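Side-chain contacts in bifunctional enzyme cysn/cysc (PDB 4BZP), which phosphorylates adenosine-5'-phosphosulfate at the 3' position with ATP, a step of sulfur assimilation in Mycobacterium tuberculosis, and is captured here with bound ADP: residues 11-16 with 137-142; 61-66 with 84-89. One frame throughout, in Å; residues are numbered along the deposited sequence. Where two conformers were deposited one is given.

Contact 1. Residues 11-16 with 137-142; sequences TGLSGS and HFTGID. With ADP (adenosine-5'-diphosphate), chain C.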
loop_
_atom_site.group_PDB
_atom_site.type_symbol
_atom_site.label_atom_id
_atom_site.label_comp_id
_atom_site.label_asym_id
_atom_site.label_seq_id
_atom_site.Cartn_x
_atom_site.Cartn_y
_atom_site.Cartn_z
ATOM N N THR A 11 8.173 -5.905 -17.073
ATOM C CA THR A 11 8.748 -7.259 -16.908
ATOM C C THR A 11 9.948 -7.347 -17.834
ATOM O O THR A 11 9.967 -6.749 -18.900
ATOM C CB THR A 11 7.696 -8.358 -17.165
ATOM O OG1 THR A 11 8.326 -9.641 -16.987
ATOM C CG2 THR A 11 7.082 -8.263 -18.555
ATOM N N GLY A 12 10.961 -8.065 -17.408
ATOM C CA GLY A 12 12.182 -8.273 -18.162
ATOM C C GLY A 12 13.338 -8.603 -17.256
ATOM O O GLY A 12 13.295 -8.365 -16.040
ATOM N N LEU A 13 14.423 -9.057 -17.867
ATOM C CA LEU A 13 15.594 -9.413 -17.169
ATOM C C LEU A 13 16.193 -8.280 -16.349
ATOM O O LEU A 13 16.003 -7.103 -16.643
ATOM C CB LEU A 13 16.664 -9.933 -18.136
ATOM C CG LEU A 13 16.303 -11.178 -18.916
ATOM C CD1 LEU A 13 17.407 -11.492 -19.928
ATOM C CD2 LEU A 13 16.111 -12.386 -18.026
ATOM N N SER A 14 16.950 -8.610 -15.315
ATOM C CA SER A 14 17.762 -7.617 -14.624
ATOM C C SER A 14 18.602 -6.847 -15.640
ATOM O O SER A 14 19.240 -7.447 -16.499
ATOM C CB SER A 14 18.697 -8.289 -13.619
ATOM O OG SER A 14 19.424 -7.369 -12.880
ATOM N N GLY A 15 18.550 -5.527 -15.580
ATOM C CA GLY A 15 19.330 -4.668 -16.468
ATOM C C GLY A 15 18.708 -4.452 -17.832
ATOM O O GLY A 15 19.366 -3.840 -18.675
ATOM N N SER A 16 17.468 -4.831 -18.030
ATOM C CA SER A 16 16.800 -4.603 -19.302
ATOM C C SER A 16 16.267 -3.216 -19.508
ATOM O O SER A 16 15.964 -2.829 -20.660
ATOM C CB SER A 16 15.703 -5.653 -19.509
ATOM O OG SER A 16 14.696 -5.582 -18.516
ATOM N N HIS A 137 19.829 -18.701 -8.162
ATOM C CA HIS A 137 18.451 -18.527 -8.649
ATOM C C HIS A 137 18.252 -17.147 -9.244
ATOM O O HIS A 137 17.281 -16.453 -8.946
ATOM C CB HIS A 137 17.483 -18.804 -7.524
ATOM C CG HIS A 137 17.573 -20.230 -7.072
ATOM N ND1 HIS A 137 16.865 -21.233 -7.689
ATOM C CD2 HIS A 137 18.352 -20.830 -6.140
ATOM C CE1 HIS A 137 17.178 -22.396 -7.132
ATOM N NE2 HIS A 137 18.088 -22.179 -6.196
ATOM N N PHE A 138 19.246 -16.739 -10.023
ATOM C CA PHE A 138 19.265 -15.435 -10.675
ATOM C C PHE A 138 18.575 -15.611 -12.027
ATOM O O PHE A 138 19.020 -16.385 -12.906
ATOM C CB PHE A 138 20.696 -15.002 -10.885
ATOM C CG PHE A 138 20.855 -13.604 -11.415
ATOM C CD1 PHE A 138 20.709 -13.327 -12.747
ATOM C CD2 PHE A 138 21.064 -12.603 -10.540
ATOM C CE1 PHE A 138 20.890 -12.018 -13.200
ATOM C CE2 PHE A 138 21.271 -11.293 -10.984
ATOM C CZ PHE A 138 21.139 -11.028 -12.321
ATOM N N THR A 139 17.468 -14.882 -12.222
ATOM C CA THR A 139 16.657 -15.005 -13.434
ATOM C C THR A 139 17.498 -14.734 -14.680
ATOM O O THR A 139 18.217 -13.756 -14.786
ATOM C CB THR A 139 15.489 -14.024 -13.360
ATOM O OG1 THR A 139 14.657 -14.379 -12.248
ATOM C CG2 THR A 139 14.688 -14.044 -14.603
ATOM N N GLY A 140 17.421 -15.651 -15.634
ATOM C CA GLY A 140 18.184 -15.562 -16.874
ATOM C C GLY A 140 19.460 -16.369 -16.884
ATOM O O GLY A 140 20.062 -16.579 -17.960
ATOM N N ILE A 141 19.902 -16.796 -15.716
ATOM C CA ILE A 141 21.153 -17.558 -15.563
ATOM C C ILE A 141 20.833 -18.929 -15.004
ATOM O O ILE A 141 20.972 -19.945 -15.730
ATOM C CB ILE A 141 22.182 -16.844 -14.705
ATOM C CG1 ILE A 141 22.660 -15.591 -15.444
ATOM C CG2 ILE A 141 23.382 -17.772 -14.455
ATOM C CD1 ILE A 141 23.500 -14.712 -14.606
ATOM N N ASP A 142 20.345 -18.967 -13.783
ATOM C CA ASP A 142 19.988 -20.281 -13.167
ATOM C C ASP A 142 18.595 -20.290 -12.589
ATOM O O ASP A 142 18.294 -21.028 -11.671
ATOM C CB ASP A 142 21.063 -20.709 -12.180
ATOM C CG ASP A 142 21.118 -19.849 -10.986
ATOM O OD1 ASP A 142 21.012 -18.616 -11.129
ATOM O OD2 ASP A 142 21.350 -20.348 -9.862
HETATM P PB ADP C . 16.295 -2.933 -14.745
HETATM O O1B ADP C . 17.135 -3.912 -13.860
HETATM O O2B ADP C . 15.400 -3.639 -15.711
HETATM O O3B ADP C . 15.656 -1.864 -13.924
HETATM P PA ADP C . 17.993 -0.731 -15.656
HETATM O O1A ADP C . 18.773 -0.562 -14.418
HETATM O O2A ADP C . 16.900 0.260 -15.922
HETATM O O3A ADP C . 17.392 -2.199 -15.677
HETATM O "O5'" ADP C . 18.895 -0.778 -16.991
HETATM C "C5'" ADP C . 20.217 -1.260 -16.926
HETATM C "C4'" ADP C . 21.113 -0.136 -17.459
HETATM O "O4'" ADP C . 21.062 -0.177 -18.873
HETATM C "C3'" ADP C . 20.823 1.308 -17.021
HETATM O "O3'" ADP C . 21.839 1.733 -16.143
HETATM C "C2'" ADP C . 20.997 2.095 -18.270
HETATM O "O2'" ADP C . 22.242 2.836 -18.136
HETATM C "C1'" ADP C . 21.120 1.130 -19.406
HETATM N N9 ADP C . 19.978 1.239 -20.330
HETATM C C8 ADP C . 18.714 0.805 -20.047
HETATM N N7 ADP C . 17.857 1.019 -21.061
HETATM C C5 ADP C . 18.629 1.587 -22.045
HETATM C C6 ADP C . 18.310 2.076 -23.362
HETATM N N6 ADP C . 17.072 1.978 -23.887
HETATM N N1 ADP C . 19.363 2.615 -24.029
HETATM C C2 ADP C . 20.583 2.702 -23.510
HETATM N N3 ADP C . 20.961 2.300 -22.270
HETATM C C4 ADP C . 19.965 1.783 -21.520
HETATM O O HOH W 1 17.242 -11.227 -14.191
#
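At the P-loop (Walker A motif) that holds the ADP phosphates, Leu13 and Ser14 meet Phe138, Thr139 and Gly140 of a loop 121 residues farther along the chain. Leu13 reaches across with one branch: CD2 lies 4.0 Å from Gly140 CA and 4.1 Å from Thr139 CG2. Gly140 suits this place because its phi is positive (98°) and its bare CA can lie directly against the leucine methyl. Beside this patch, Phe138 CZ comes to 3.9 Å from Ser14 CB. The Phe138 ring is extended toward the P-loop because CG is anti to the backbone N (chi1 -174°). The polar link is indirect: a water accepts from Ser14 N (2.9 Å) and donates to Thr139 O (2.8 Å), joining two backbones that share no direct hydrogen bond. Each loop also braces itself. Leu13 to Ser16 form a type II turn in which Leu13 O receives Ser16 N and Ser16 OG, the hydroxyl 2.7 Å from Leu13 O and on a lone pair in the carbonyl plane. Gly15, at a positive phi that residues with a side chain seldom adopt, uses its N to bind ADP O1B at 2.8 Å (N-H...O 163°). In the other loop, the Asp142 carboxylate receives the backbone amides of His137 and Phe138, each from above its plane. The P-loop joins strand 6-11 to helix 18-31, while Tyr127 of helix 126-131 touches Leu13, packs edge-to-face with Phe138 and hydrogen-bonds Ser14 O; Leu115 and Cys118 of helix 115-121 also touch Leu13.

Contact 2. Residues 61-66 with 84-89; sequences ENLRRL and AISPLA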
loop_
_atom_site.group_PDB
_atom_site.type_symbol
_atom_site.label_atom_id
_atom_site.label_comp_id
_atom_site.label_asym_id
_atom_site.label_seq_id
_atom_site.Cartn_x
_atom_site.Cartn_y
_atom_site.Cartn_z
ATOM N N GLU A 61 4.945 -13.879 -3.467
ATOM C CA GLU A 61 4.126 -13.097 -2.531
ATOM C C GLU A 61 4.516 -11.627 -2.601
ATOM O O GLU A 61 3.636 -10.783 -2.485
ATOM C CB GLU A 61 4.311 -13.682 -1.126
ATOM C CG GLU A 61 3.607 -12.885 -0.042
ATOM C CD GLU A 61 2.088 -12.896 -0.145
ATOM O OE1 GLU A 61 1.481 -13.638 -0.929
ATOM O OE2 GLU A 61 1.488 -12.096 0.604
ATOM N N ASN A 62 5.782 -11.298 -2.774
ATOM C CA ASN A 62 6.226 -9.942 -3.007
ATOM C C ASN A 62 5.445 -9.327 -4.165
ATOM O O ASN A 62 4.909 -8.222 -4.035
ATOM C CB ASN A 62 7.730 -9.941 -3.248
ATOM C CG ASN A 62 8.273 -8.592 -3.478
ATOM O OD1 ASN A 62 8.225 -7.741 -2.581
ATOM N ND2 ASN A 62 8.790 -8.351 -4.673
ATOM N N LEU A 63 5.337 -10.031 -5.280
ATOM C CA LEU A 63 4.648 -9.549 -6.448
ATOM C C LEU A 63 3.171 -9.474 -6.175
ATOM O O LEU A 63 2.537 -8.494 -6.631
ATOM C CB LEU A 63 4.944 -10.402 -7.671
ATOM C CG LEU A 63 6.386 -10.414 -8.143
ATOM C CD1 LEU A 63 6.619 -11.510 -9.140
ATOM C CD2 LEU A 63 6.767 -9.055 -8.713
ATOM N N ARG A 64 2.577 -10.447 -5.500
ATOM C CA ARG A 64 1.159 -10.383 -5.176
ATOM C C ARG A 64 0.852 -9.110 -4.380
ATOM O O ARG A 64 -0.086 -8.380 -4.671
ATOM C CB ARG A 64 0.746 -11.630 -4.392
ATOM C CG ARG A 64 -0.752 -11.755 -4.219
ATOM C CD ARG A 64 -1.181 -12.842 -3.198
ATOM N NE ARG A 64 -0.858 -12.446 -1.849
ATOM C CZ ARG A 64 -1.618 -11.609 -1.108
ATOM N NH1 ARG A 64 -2.748 -11.119 -1.593
ATOM N NH2 ARG A 64 -1.211 -11.280 0.078
ATOM N N ARG A 65 1.662 -8.843 -3.361
ATOM C CA ARG A 65 1.415 -7.672 -2.540
ATOM C C ARG A 65 1.633 -6.416 -3.381
ATOM O O ARG A 65 0.852 -5.434 -3.242
ATOM C CB ARG A 65 2.320 -7.670 -1.339
ATOM C CG ARG A 65 2.047 -8.779 -0.350
ATOM C CD ARG A 65 2.917 -8.633 0.842
ATOM N NE ARG A 65 2.940 -9.841 1.675
ATOM C CZ ARG A 65 3.694 -9.941 2.775
ATOM N NH1 ARG A 65 4.472 -8.964 3.117
ATOM N NH2 ARG A 65 3.703 -11.094 3.419
ATOM N N LEU A 66 2.683 -6.361 -4.193
ATOM C CA LEU A 66 2.927 -5.218 -5.054
ATOM C C LEU A 66 1.679 -4.978 -5.922
ATOM O O LEU A 66 1.292 -3.801 -6.159
ATOM C CB LEU A 66 4.179 -5.446 -5.929
ATOM C CG LEU A 66 5.589 -5.074 -5.463
ATOM C CD1 LEU A 66 6.666 -5.591 -6.360
ATOM C CD2 LEU A 66 5.710 -3.581 -5.527
ATOM N N ALA A 84 9.383 -4.410 -11.778
ATOM C CA ALA A 84 9.815 -5.714 -11.247
ATOM C C ALA A 84 10.145 -6.667 -12.373
ATOM O O ALA A 84 9.611 -6.570 -13.485
ATOM C CB ALA A 84 8.750 -6.284 -10.338
ATOM N N ILE A 85 11.034 -7.596 -12.108
ATOM C CA ILE A 85 11.434 -8.568 -13.099
ATOM C C ILE A 85 10.220 -9.366 -13.540
ATOM O O ILE A 85 10.038 -9.600 -14.751
ATOM C CB ILE A 85 12.547 -9.479 -12.603
ATOM C CG1 ILE A 85 13.844 -8.671 -12.480
ATOM C CG2 ILE A 85 12.804 -10.679 -13.555
ATOM C CD1 ILE A 85 14.952 -9.414 -11.809
ATOM N N SER A 86 9.431 -9.837 -12.547
ATOM C CA SER A 86 8.186 -10.573 -12.793
ATOM C C SER A 86 8.458 -11.716 -13.787
ATOM O O SER A 86 7.916 -11.694 -14.902
ATOM C CB SER A 86 7.126 -9.596 -13.362
ATOM O OG SER A 86 6.633 -8.730 -12.352
ATOM N N PRO A 87 9.298 -12.681 -13.399
ATOM C CA PRO A 87 9.830 -13.630 -14.398
ATOM C C PRO A 87 8.853 -14.683 -14.852
ATOM O O PRO A 87 9.018 -15.185 -15.989
ATOM C CB PRO A 87 10.971 -14.320 -13.647
ATOM C CG PRO A 87 10.569 -14.174 -12.220
ATOM C CD PRO A 87 9.968 -12.848 -12.089
ATOM N N LEU A 88 7.836 -15.026 -14.053
ATOM C CA LEU A 88 6.892 -16.085 -14.428
ATOM C C LEU A 88 5.627 -15.497 -15.027
ATOM O O LEU A 88 5.090 -14.519 -14.511
ATOM C CB LEU A 88 6.581 -17.020 -13.263
ATOM C CG LEU A 88 7.832 -17.592 -12.639
ATOM C CD1 LEU A 88 7.505 -18.465 -11.432
ATOM C CD2 LEU A 88 8.675 -18.382 -13.624
ATOM N N ALA A 89 5.094 -16.111 -16.076
ATOM C CA ALA A 89 3.858 -15.705 -16.650
ATOM C C ALA A 89 2.730 -15.672 -15.612
ATOM O O ALA A 89 1.918 -14.761 -15.608
ATOM C CB ALA A 89 3.497 -16.616 -17.814
#
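Leu63 presses both methyls on the loop 84-89. CD2 sits 3.8 Å from Ala84 CB, and CD1 is 4.1 Å from Ser86 CA; an approach of CD2 to Ser86 OG holds for one of two serine conformers and is uncertain. With CG anti to the carbonyl carbon (chi1 -64°), the branched end extends from the helix to the loop. A leucine fits here because its two methyls reach two places on the loop, while the small Ala84 and Ser86 allow the helix to come close. This is a helix-on-loop contact of the P-loop kinase fold: helix 56-75 rests on the connection from strand 79-82 to helix 89-101, where Leu88 takes the N-cap position. The loop is held in turn by Arg92 NH1, which hydrogen-bonds Ser86 O, and by a backbone hydrogen bond between Ile85 and Gly12. On the outward-facing side of the helix, Glu61 is gripped by two arginines. Arg64 binds it side-on with two nitrogens, NE to OE1 (2.8 Å) and NH2 to OE2 (2.9 Å), on the syn sides; Arg65 NE meets OE2 from the anti side at 2.9 Å. Arg65 also salt-bridges Asp51. Arg64 continues to Gly47 O and Leu48 O of the second subunit.

The two contacts lie about 13 Å apart, centre to centre. Along the chain, segment 11-16 comes first, contact 2 follows with 61-66 and 84-89, and 137-142 comes last. The loops 11-16 and 84-89 leave neighbouring parallel strands, 6-11 and 79-82, and touch: Thr11 OG1 lies 2.8 Å from Ile85 O and 3.0 Å from Ser86 O, and its single proton can serve one carbonyl or be shared between them. Thr139 CG2 also packs 3.8 Å from Pro87 CB. Contact 1 belongs to the nucleotide site through Leu13 to Ser16, and a continuous run of contacts leads from this phosphate-binding loop through 84-89 to helix 56-75 and the second subunit.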